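Local coordinates for HTH marR-type domain-containing protein (Streptococcus agalactiae serotype III, PDB 7DVR) that binds heme as a sensor and, as a MarR-type helix-turn-helix protein, probably regulates transcription by binding DNA, at residues A[100-103]-A[104-107]. Residues are numbered along the deposited sequence; the frame is centred on the assembly and turned at random.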
loop_
_atom_site.group_PDB
_atom_site.type_symbol
_atom_site.label_atom_id
_atom_site.label_comp_id
_atom_site.label_asym_id
_atom_site.label_seq_id
_atom_site.Cartn_x
_atom_site.Cartn_y
_atom_site.Cartn_z
ATOM N N LYS A 100 5.239 19.958 25.283
ATOM C CA LYS A 100 6.323 20.781 24.710
ATOM C C LYS A 100 7.641 19.942 24.524
ATOM O O LYS A 100 8.390 20.050 23.482
ATOM C CB LYS A 100 6.561 21.913 25.689
ATOM C CG LYS A 100 5.547 23.027 25.698
ATOM C CD LYS A 100 5.784 24.034 26.771
ATOM C CE LYS A 100 4.701 25.088 26.747
ATOM N NZ LYS A 100 4.968 26.301 27.542
ATOM N N GLN A 101 8.011 19.207 25.537
ATOM C CA GLN A 101 9.053 18.139 25.413
ATOM C C GLN A 101 8.779 17.227 24.196
ATOM O O GLN A 101 9.726 17.025 23.326
ATOM C CB GLN A 101 9.042 17.309 26.704
ATOM C CG GLN A 101 9.278 18.144 27.952
ATOM C CD GLN A 101 10.295 17.548 28.885
ATOM O OE1 GLN A 101 10.293 16.334 29.109
ATOM N NE2 GLN A 101 11.162 18.397 29.429
ATOM N N LYS A 102 7.581 16.629 24.131
ATOM C CA LYS A 102 7.153 15.812 22.998
ATOM C C LYS A 102 7.365 16.569 21.718
ATOM O O LYS A 102 7.714 15.944 20.762
ATOM C CB LYS A 102 5.693 15.412 23.082
ATOM C CG LYS A 102 5.383 14.435 24.164
ATOM C CD LYS A 102 6.106 13.117 23.955
ATOM C CE LYS A 102 5.611 12.103 24.935
ATOM N NZ LYS A 102 6.640 11.047 25.095
ATOM N N ALA A 103 6.998 17.867 21.632
ATOM C CA ALA A 103 7.186 18.644 20.393
ATOM C C ALA A 103 8.666 18.706 19.973
ATOM O O ALA A 103 8.955 18.599 18.765
ATOM C CB ALA A 103 6.656 20.035 20.585
ATOM N N THR A 104 9.586 18.989 20.886
ATOM C CA THR A 104 11.006 19.168 20.513
ATOM C C THR A 104 11.600 17.777 20.148
ATOM O O THR A 104 12.444 17.684 19.244
ATOM C CB THR A 104 11.725 19.869 21.663
ATOM O OG1 THR A 104 11.451 19.144 22.875
ATOM C CG2 THR A 104 11.297 21.319 21.790
ATOM N N GLN A 105 11.073 16.737 20.763
ATOM C CA GLN A 105 11.491 15.339 20.493
ATOM C C GLN A 105 10.986 14.948 19.112
ATOM O O GLN A 105 11.639 14.226 18.403
ATOM C CB GLN A 105 10.917 14.362 21.529
ATOM C CG GLN A 105 11.639 14.362 22.865
ATOM C CD GLN A 105 10.886 13.636 23.961
ATOM O OE1 GLN A 105 10.158 12.681 23.718
ATOM N NE2 GLN A 105 11.140 14.045 25.200
ATOM N N PHE A 106 9.806 15.404 18.730
ATOM C CA PHE A 106 9.173 14.963 17.469
ATOM C C PHE A 106 9.940 15.558 16.306
ATOM O O PHE A 106 10.101 14.891 15.272
ATOM C CB PHE A 106 7.705 15.407 17.376
ATOM C CG PHE A 106 6.946 14.756 16.243
ATOM C CD1 PHE A 106 6.776 13.379 16.184
ATOM C CD2 PHE A 106 6.337 15.531 15.260
ATOM C CE1 PHE A 106 6.047 12.789 15.155
ATOM C CE2 PHE A 106 5.615 14.940 14.238
ATOM C CZ PHE A 106 5.460 13.571 14.182
ATOM N N GLU A 107 10.355 16.807 16.464
ATOM C CA GLU A 107 11.106 17.531 15.403
ATOM C C GLU A 107 12.420 16.792 15.086
ATOM O O GLU A 107 12.756 16.668 13.883
ATOM C CB GLU A 107 11.416 18.963 15.840
ATOM C CG GLU A 107 10.829 20.037 14.963
ATOM C CD GLU A 107 11.159 21.452 15.433
ATOM O OE1 GLU A 107 11.424 21.639 16.653
ATOM O OE2 GLU A 107 11.176 22.354 14.590
#
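T104 turns its hydroxyl back onto the preceding turn of the helix, where OG1 lies 2.8 Å from the carbonyl oxygen of Q101 and donates a hydrogen bond to it. A chi1 of 52° sets OG1 between the backbone N and the carbonyl carbon, while T104 CG2 rests 3.6 Å from K100 O. The hydroxyl approaches well off the C=O direction, at 116°, and tilted from the carbonyl plane. The axial approach is taken by Q105 N, 2.9 Å from Q101 O, so one oxygen is gripped by two donors, the regular i to i+4 helix bond and the i to i+3 side-chain bond typical of a helical threonine. The helix ladder continues with F106 N to K102 O (3.0 Å) and E107 N to A103 O (3.2 Å).

On the tightly packed side, A103 is buried against V39 and Y43 of helix 34-44 and F106 against L31, with F106 CB 3.4 Å from K102 O. With CG anti to the backbone N (chi1 -169°), the phenyl ring of F106 swings away from the preceding turn, and the F106 side chain lies about 5 Å from a bound heme. K102 and Q105, partly exposed beside the loop, cross obliquely; Q105 CG is 3.3 Å from Q101 O, and K102 NZ is hydrogen-bonded to D27 O. K100 and Q101 form the solvent side, extending outward.

All of this lies in the first half of helix 97-117, which carries the heme ligand H114 further along; T104 and E107 also pack against helix 34-44, and K102, Q105 and F106 meet the loop leading into it.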